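Local coordinates for cytochrome c2 iso-2 (Rhodospirillum centenum, PDB 1JDL), which carries electrons through a covalently bound heme, donating them to oxidized bacteriochlorophyll in the photophosphorylation pathway of purple photosynthetic bacteria, at residues A10-C15 with V112-Q117; M16-V21 with N27-A32. All coordinates share one frame; numbering follows the deposited sequence.

Contact 1 (A10-C15 with V112-Q117); sequences AVFKKC and VAYLKQ. With HEM (protoporphyrin IX containing Fe), chain B.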
loop_
_atom_site.group_PDB
_atom_site.type_symbol
_atom_site.label_atom_id
_atom_site.label_comp_id
_atom_site.label_asym_id
_atom_site.label_seq_id
_atom_site.Cartn_x
_atom_site.Cartn_y
_atom_site.Cartn_z
ATOM N N ALA A 10 -5.977 -15.212 -4.294
ATOM C CA ALA A 10 -7.323 -15.040 -4.825
ATOM C C ALA A 10 -7.815 -13.629 -4.518
ATOM O O ALA A 10 -8.461 -12.987 -5.347
ATOM C CB ALA A 10 -8.264 -16.071 -4.207
ATOM N N VAL A 11 -7.511 -13.150 -3.317
ATOM C CA VAL A 11 -7.912 -11.809 -2.918
ATOM C C VAL A 11 -7.195 -10.796 -3.806
ATOM O O VAL A 11 -7.750 -9.755 -4.154
ATOM C CB VAL A 11 -7.548 -11.524 -1.443
ATOM C CG1 VAL A 11 -7.875 -10.080 -1.094
ATOM C CG2 VAL A 11 -8.314 -12.465 -0.523
ATOM N N PHE A 12 -5.961 -11.112 -4.187
ATOM C CA PHE A 12 -5.181 -10.206 -5.020
ATOM C C PHE A 12 -5.839 -9.929 -6.368
ATOM O O PHE A 12 -5.461 -8.989 -7.068
ATOM C CB PHE A 12 -3.772 -10.755 -5.249
ATOM C CG PHE A 12 -2.817 -9.736 -5.796
ATOM C CD1 PHE A 12 -2.306 -8.736 -4.973
ATOM C CD2 PHE A 12 -2.466 -9.738 -7.142
ATOM C CE1 PHE A 12 -1.464 -7.752 -5.484
ATOM C CE2 PHE A 12 -1.626 -8.759 -7.662
ATOM C CZ PHE A 12 -1.126 -7.765 -6.830
ATOM N N LYS A 13 -6.808 -10.754 -6.748
ATOM C CA LYS A 13 -7.502 -10.535 -8.008
ATOM C C LYS A 13 -8.168 -9.160 -7.954
ATOM O O LYS A 13 -8.357 -8.511 -8.983
ATOM C CB LYS A 13 -8.558 -11.620 -8.238
ATOM C CG LYS A 13 -7.970 -12.999 -8.496
ATOM C CD LYS A 13 -9.065 -14.027 -8.741
ATOM C CE LYS A 13 -8.477 -15.388 -9.074
ATOM N NZ LYS A 13 -9.541 -16.408 -9.297
ATOM N N LYS A 14 -8.512 -8.727 -6.746
ATOM C CA LYS A 14 -9.147 -7.428 -6.536
ATOM C C LYS A 14 -8.146 -6.280 -6.645
ATOM O O LYS A 14 -8.537 -5.111 -6.638
ATOM C CB LYS A 14 -9.813 -7.374 -5.161
ATOM C CG LYS A 14 -10.959 -8.361 -4.984
ATOM C CD LYS A 14 -11.575 -8.228 -3.605
ATOM C CE LYS A 14 -12.756 -9.171 -3.438
ATOM N NZ LYS A 14 -13.419 -8.971 -2.123
ATOM N N CYS A 15 -6.860 -6.614 -6.730
ATOM C CA CYS A 15 -5.814 -5.600 -6.842
ATOM C C CYS A 15 -5.223 -5.564 -8.239
ATOM O O CYS A 15 -4.666 -4.547 -8.651
ATOM C CB CYS A 15 -4.646 -5.890 -5.891
ATOM S SG CYS A 15 -5.048 -6.480 -4.257
ATOM N N VAL A 112 -2.026 -9.750 2.432
ATOM C CA VAL A 112 -0.718 -9.339 2.939
ATOM C C VAL A 112 0.197 -10.566 3.032
ATOM O O VAL A 112 1.394 -10.482 2.754
ATOM C CB VAL A 112 -0.847 -8.654 4.315
ATOM C CG1 VAL A 112 0.523 -8.452 4.948
ATOM C CG2 VAL A 112 -1.534 -7.307 4.140
ATOM N N ALA A 113 -0.364 -11.711 3.413
ATOM C CA ALA A 113 0.431 -12.935 3.495
ATOM C C ALA A 113 0.948 -13.270 2.096
ATOM O O ALA A 113 2.062 -13.771 1.930
ATOM C CB ALA A 113 -0.423 -14.084 4.036
ATOM N N TYR A 114 0.132 -12.982 1.087
ATOM C CA TYR A 114 0.504 -13.230 -0.301
ATOM C C TYR A 114 1.625 -12.275 -0.726
ATOM O O TYR A 114 2.611 -12.686 -1.346
ATOM C CB TYR A 114 -0.720 -13.043 -1.205
ATOM C CG TYR A 114 -0.432 -13.168 -2.682
ATOM C CD1 TYR A 114 -0.027 -14.383 -3.238
ATOM C CD2 TYR A 114 -0.559 -12.070 -3.527
ATOM C CE1 TYR A 114 0.244 -14.497 -4.597
ATOM C CE2 TYR A 114 -0.290 -12.173 -4.887
ATOM C CZ TYR A 114 0.110 -13.388 -5.416
ATOM O OH TYR A 114 0.373 -13.490 -6.763
ATOM N N LEU A 115 1.478 -11.002 -0.373
ATOM C CA LEU A 115 2.471 -9.994 -0.724
ATOM C C LEU A 115 3.821 -10.263 -0.073
ATOM O O LEU A 115 4.857 -9.916 -0.631
ATOM C CB LEU A 115 1.986 -8.600 -0.316
ATOM C CG LEU A 115 0.814 -8.042 -1.124
ATOM C CD1 LEU A 115 0.337 -6.731 -0.512
ATOM C CD2 LEU A 115 1.245 -7.841 -2.568
ATOM N N LYS A 116 3.804 -10.872 1.108
ATOM C CA LYS A 116 5.040 -11.170 1.828
ATOM C C LYS A 116 5.909 -12.169 1.076
ATOM O O LYS A 116 7.118 -12.239 1.298
ATOM C CB LYS A 116 4.730 -11.718 3.223
ATOM C CG LYS A 116 4.124 -10.703 4.175
ATOM C CD LYS A 116 3.934 -11.288 5.572
ATOM C CE LYS A 116 5.253 -11.403 6.329
ATOM N NZ LYS A 116 6.236 -12.301 5.664
ATOM N N GLN A 117 5.288 -12.941 0.188
ATOM C CA GLN A 117 6.009 -13.938 -0.600
ATOM C C GLN A 117 6.911 -13.309 -1.652
ATOM O O GLN A 117 7.802 -13.970 -2.192
ATOM C CB GLN A 117 5.023 -14.870 -1.303
ATOM C CG GLN A 117 4.191 -15.731 -0.376
ATOM C CD GLN A 117 3.291 -16.677 -1.142
ATOM O OE1 GLN A 117 2.448 -16.246 -1.930
ATOM N NE2 GLN A 117 3.469 -17.975 -0.919
HETATM C CHA HEM B . -0.953 2.475 -3.929
HETATM C CHB HEM B . -1.947 -1.894 -2.142
HETATM C CHC HEM B . -5.791 -2.185 -5.056
HETATM C CHD HEM B . -4.468 1.898 -7.186
HETATM C C1A HEM B . -0.922 1.324 -3.139
HETATM C C2A HEM B . -0.008 1.113 -2.041
HETATM C C3A HEM B . -0.303 -0.118 -1.544
HETATM C C4A HEM B . -1.380 -0.654 -2.343
HETATM C CMA HEM B . 0.327 -0.798 -0.338
HETATM C CAA HEM B . 1.155 2.038 -1.660
HETATM C CBA HEM B . 2.367 1.602 -2.482
HETATM C CGA HEM B . 3.594 2.504 -2.321
HETATM O O1A HEM B . 3.578 3.428 -1.484
HETATM O O2A HEM B . 4.589 2.274 -3.039
HETATM C C1B HEM B . -3.071 -2.358 -2.811
HETATM C C2B HEM B . -3.709 -3.626 -2.559
HETATM C C3B HEM B . -4.904 -3.573 -3.221
HETATM C C4B HEM B . -4.864 -2.434 -4.056
HETATM C CMB HEM B . -3.111 -4.760 -1.739
HETATM C CAB HEM B . -6.116 -4.254 -2.980
HETATM C CBB HEM B . -6.444 -5.234 -1.867
HETATM C C1C HEM B . -5.796 -1.079 -5.855
HETATM C C2C HEM B . -6.766 -0.813 -6.896
HETATM C C3C HEM B . -6.473 0.412 -7.363
HETATM C C4C HEM B . -5.192 0.782 -6.797
HETATM C CMC HEM B . -7.874 -1.756 -7.370
HETATM C CAC HEM B . -7.277 1.313 -8.097
HETATM C CBC HEM B . -8.636 1.104 -8.757
HETATM C C1D HEM B . -3.351 2.378 -6.542
HETATM C C2D HEM B . -2.715 3.635 -6.861
HETATM C C3D HEM B . -1.769 3.850 -5.899
HETATM C C4D HEM B . -1.827 2.688 -5.006
HETATM C CMD HEM B . -3.075 4.586 -8.006
HETATM C CAD HEM B . -0.913 5.109 -5.731
HETATM C CBD HEM B . -1.676 6.037 -4.779
HETATM C CGD HEM B . -1.037 7.400 -4.608
HETATM O O1D HEM B . -1.623 8.229 -3.878
HETATM O O2D HEM B . 0.042 7.652 -5.189
HETATM N NA HEM B . -1.775 0.247 -3.308
HETATM N NB HEM B . -3.774 -1.625 -3.744
HETATM N NC HEM B . -4.840 -0.082 -5.784
HETATM N ND HEM B . -2.805 1.789 -5.412
HETATM FE FE HEM B . -3.330 0.095 -4.537
#
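F12 meets Y114 and L115 where helix 5-11 and the residues that follow it pack against helix 105-115, the pairing of N- and C-terminal helices that belongs to the cytochrome c fold. The aromatic contact comes first. CE2 of Y114 lies over one face of the F12 ring, 3.6 Å from F12 CG, while the ring planes stand at 49° with centroids 5.4 Å apart, an oblique arrangement. F12 holds its CG anti to the backbone N (chi1 -166°), which brings the ring against Y114.

The leucine contact is smaller: L115 CD2 comes to 4.0 Å from F12 CE1, the side chains crossing at about a right angle. C15, which holds the heme covalently, places its CB over the face of F12 opposite the one that meets Y114, 3.7 Å above the plane and offset toward the rim. A flat, wide phenylalanine suits this place because it can meet helix 105-115 and a heme-bearing cysteine at once. K14 adds a charged tie to the same helix, a salt bridge with E107. F12, Y114 and L115 themselves meet through carbon alone, so their hold depends on shape and the exclusion of water, and packing on both faces limits the tilt of the F12 ring.

Contact 2 (M16-V21 with N27-A32); sequences MACHRV and NLVGPA. With HEM (protoporphyrin IX containing Fe), chain B.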
loop_
_atom_site.group_PDB
_atom_site.type_symbol
_atom_site.label_atom_id
_atom_site.label_comp_id
_atom_site.label_asym_id
_atom_site.label_seq_id
_atom_site.Cartn_x
_atom_site.Cartn_y
_atom_site.Cartn_z
ATOM N N MET A 16 -5.340 -6.680 -8.959
ATOM C CA MET A 16 -4.755 -6.815 -10.291
ATOM C C MET A 16 -5.132 -5.808 -11.364
ATOM O O MET A 16 -4.396 -5.643 -12.340
ATOM C CB MET A 16 -4.998 -8.224 -10.830
ATOM C CG MET A 16 -4.305 -9.306 -10.030
ATOM S SD MET A 16 -4.281 -10.866 -10.921
ATOM C CE MET A 16 -6.038 -11.191 -11.065
ATOM N N ALA A 17 -6.266 -5.138 -11.208
ATOM C CA ALA A 17 -6.668 -4.157 -12.201
ATOM C C ALA A 17 -5.680 -3.001 -12.220
ATOM O O ALA A 17 -5.510 -2.342 -13.246
ATOM C CB ALA A 17 -8.068 -3.638 -11.891
ATOM N N CYS A 18 -5.012 -2.771 -11.092
ATOM C CA CYS A 18 -4.079 -1.654 -10.980
ATOM C C CYS A 18 -2.667 -1.978 -10.525
ATOM O O CYS A 18 -1.776 -1.136 -10.639
ATOM C CB CYS A 18 -4.650 -0.620 -10.019
ATOM S SG CYS A 18 -6.345 -0.201 -10.384
ATOM N N HIS A 19 -2.462 -3.177 -9.998
ATOM C CA HIS A 19 -1.147 -3.569 -9.501
ATOM C C HIS A 19 -0.660 -4.884 -10.073
ATOM O O HIS A 19 -1.451 -5.747 -10.444
ATOM C CB HIS A 19 -1.180 -3.735 -7.987
ATOM C CG HIS A 19 -1.389 -2.465 -7.233
ATOM N ND1 HIS A 19 -0.407 -1.508 -7.098
ATOM C CD2 HIS A 19 -2.445 -2.025 -6.510
ATOM C CE1 HIS A 19 -0.846 -0.538 -6.317
ATOM N NE2 HIS A 19 -2.080 -0.829 -5.945
ATOM N N ARG A 20 0.659 -5.025 -10.108
ATOM C CA ARG A 20 1.308 -6.238 -10.582
ATOM C C ARG A 20 2.363 -6.643 -9.560
ATOM O O ARG A 20 2.923 -5.796 -8.862
ATOM C CB ARG A 20 1.975 -5.991 -11.938
ATOM C CG ARG A 20 0.998 -5.831 -13.086
ATOM C CD ARG A 20 0.533 -7.180 -13.607
ATOM N NE ARG A 20 -0.499 -7.042 -14.630
ATOM C CZ ARG A 20 -1.747 -6.664 -14.376
ATOM N NH1 ARG A 20 -2.113 -6.391 -13.133
ATOM N NH2 ARG A 20 -2.627 -6.554 -15.363
ATOM N N VAL A 21 2.608 -7.945 -9.460
ATOM C CA VAL A 21 3.618 -8.483 -8.560
ATOM C C VAL A 21 4.352 -9.553 -9.358
ATOM O O VAL A 21 3.845 -10.023 -10.372
ATOM C CB VAL A 21 2.997 -9.125 -7.295
ATOM C CG1 VAL A 21 2.357 -8.049 -6.430
ATOM C CG2 VAL A 21 1.969 -10.179 -7.689
ATOM N N ASN A 27 4.779 -0.876 -13.460
ATOM C CA ASN A 27 3.770 0.019 -12.917
ATOM C C ASN A 27 2.605 0.076 -13.899
ATOM O O ASN A 27 2.791 -0.023 -15.113
ATOM C CB ASN A 27 4.321 1.441 -12.734
ATOM C CG ASN A 27 5.520 1.506 -11.798
ATOM O OD1 ASN A 27 5.571 0.825 -10.775
ATOM N ND2 ASN A 27 6.484 2.355 -12.140
ATOM N N LEU A 28 1.401 0.214 -13.364
ATOM C CA LEU A 28 0.197 0.339 -14.174
ATOM C C LEU A 28 -0.461 1.578 -13.586
ATOM O O LEU A 28 0.209 2.589 -13.378
ATOM C CB LEU A 28 -0.708 -0.885 -14.004
ATOM C CG LEU A 28 -0.200 -2.210 -14.579
ATOM C CD1 LEU A 28 -1.232 -3.299 -14.327
ATOM C CD2 LEU A 28 0.055 -2.062 -16.073
ATOM N N VAL A 29 -1.756 1.516 -13.305
ATOM C CA VAL A 29 -2.417 2.660 -12.698
ATOM C C VAL A 29 -1.799 2.846 -11.314
ATOM O O VAL A 29 -1.676 3.966 -10.817
ATOM C CB VAL A 29 -3.938 2.423 -12.571
ATOM C CG1 VAL A 29 -4.565 3.490 -11.692
ATOM C CG2 VAL A 29 -4.576 2.443 -13.960
ATOM N N GLY A 30 -1.410 1.727 -10.708
ATOM C CA GLY A 30 -0.777 1.747 -9.400
ATOM C C GLY A 30 0.645 1.212 -9.497
ATOM O O GLY A 30 0.991 0.560 -10.479
ATOM N N PRO A 31 1.496 1.460 -8.490
ATOM C CA PRO A 31 2.879 0.975 -8.527
ATOM C C PRO A 31 3.033 -0.530 -8.357
ATOM O O PRO A 31 2.188 -1.194 -7.748
ATOM C CB PRO A 31 3.546 1.755 -7.395
ATOM C CG PRO A 31 2.429 1.933 -6.409
ATOM C CD PRO A 31 1.255 2.288 -7.294
ATOM N N ALA A 32 4.120 -1.071 -8.901
ATOM C CA ALA A 32 4.387 -2.499 -8.777
ATOM C C ALA A 32 4.497 -2.793 -7.287
ATOM O O ALA A 32 5.000 -1.967 -6.525
ATOM C CB ALA A 32 5.695 -2.858 -9.491
HETATM C CHA HEM B . -0.953 2.475 -3.929
HETATM C CHB HEM B . -1.947 -1.894 -2.142
HETATM C CHC HEM B . -5.791 -2.185 -5.056
HETATM C CHD HEM B . -4.468 1.898 -7.186
HETATM C C1A HEM B . -0.922 1.324 -3.139
HETATM C C2A HEM B . -0.008 1.113 -2.041
HETATM C C3A HEM B . -0.303 -0.118 -1.544
HETATM C C4A HEM B . -1.380 -0.654 -2.343
HETATM C CMA HEM B . 0.327 -0.798 -0.338
HETATM C CAA HEM B . 1.155 2.038 -1.660
HETATM C CBA HEM B . 2.367 1.602 -2.482
HETATM C CGA HEM B . 3.594 2.504 -2.321
HETATM O O1A HEM B . 3.578 3.428 -1.484
HETATM O O2A HEM B . 4.589 2.274 -3.039
HETATM C C1B HEM B . -3.071 -2.358 -2.811
HETATM C C2B HEM B . -3.709 -3.626 -2.559
HETATM C C3B HEM B . -4.904 -3.573 -3.221
HETATM C C4B HEM B . -4.864 -2.434 -4.056
HETATM C CMB HEM B . -3.111 -4.760 -1.739
HETATM C CAB HEM B . -6.116 -4.254 -2.980
HETATM C CBB HEM B . -6.444 -5.234 -1.867
HETATM C C1C HEM B . -5.796 -1.079 -5.855
HETATM C C2C HEM B . -6.766 -0.813 -6.896
HETATM C C3C HEM B . -6.473 0.412 -7.363
HETATM C C4C HEM B . -5.192 0.782 -6.797
HETATM C CMC HEM B . -7.874 -1.756 -7.370
HETATM C CAC HEM B . -7.277 1.313 -8.097
HETATM C CBC HEM B . -8.636 1.104 -8.757
HETATM C C1D HEM B . -3.351 2.378 -6.542
HETATM C C2D HEM B . -2.715 3.635 -6.861
HETATM C C3D HEM B . -1.769 3.850 -5.899
HETATM C C4D HEM B . -1.827 2.688 -5.006
HETATM C CMD HEM B . -3.075 4.586 -8.006
HETATM C CAD HEM B . -0.913 5.109 -5.731
HETATM C CBD HEM B . -1.676 6.037 -4.779
HETATM C CGD HEM B . -1.037 7.400 -4.608
HETATM O O1D HEM B . -1.623 8.229 -3.878
HETATM O O2D HEM B . 0.042 7.652 -5.189
HETATM N NA HEM B . -1.775 0.247 -3.308
HETATM N NB HEM B . -3.774 -1.625 -3.744
HETATM N NC HEM B . -4.840 -0.082 -5.784
HETATM N ND HEM B . -2.805 1.789 -5.412
HETATM FE FE HEM B . -3.330 0.095 -4.537
HETATM O O HOH W 1 1.729 -2.367 -11.027
#
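The latter part of the CXXCH heme-binding motif of the cytochrome c family, through C18 and H19, meets the loop that supports its histidine in this contact, facing G30 and P31. H19 binds the heme iron through NE2 at 2.1 Å, and M98 supplies the other axial ligand. On the far side of the imidazole, ND1 donates to P31 O at 2.7 Å with an angle of 158° at the hydrogen; the oxygen lies close to the ring plane. Together with the iron bond, it helps set the rotation of the imidazole, and it would be expected to make the ring a stronger donor to the iron.

P31 CD also packs 3.7 Å from H19 CE1, and its CG lies 3.9 Å from CBA of a heme propionate arm. With an alanine in place of P31, the ring packing on H19 CE1 and the porphyrin would be lost, and the looser backbone would probably let the carbonyl drift from ND1. Next to it, G30 N donates to C18 O at 2.9 Å. A side chain on G30 would run into H19 CE1, so glycine suits the spot. C18, covalently joined to the heme, sets its CB against that of V29.

Towards solvent, R20 folds back through a bend at chi2 (-82°), and its NH1 donates to the carbonyl oxygens of both M16 and H19. The M16 oxygen lies in the guanidinium plane and is met on a lone pair, whereas NH1 stands above the carbonyl plane of H19. A32 N is held by N27 OD1, tying the loop to itself. L28 covers the flat arginine group: its CD1 sits over the centre of one guanidinium face, 3.4 Å from R20 CZ.

Contact 1 is the more buried of the two, joining the chain's terminal helices through hydrocarbon surfaces; contact 2 is partly buried, with heme ligation on its inner side and an arginine on its outer side. Contact 2 lies between two loop segments and adds directed hydrogen bonds to backbone carbonyls to its apolar packing, consistent with holding an iron ligand in a set orientation. Along the chain it is nested within the loop that contact 1 closes. V21 joins them: its CG1 packs 3.5 Å from F12 CZ, and its methyls also touch Y114 and L115. Both contacts reach the heme, each contributing one of the two covalently attached cysteines.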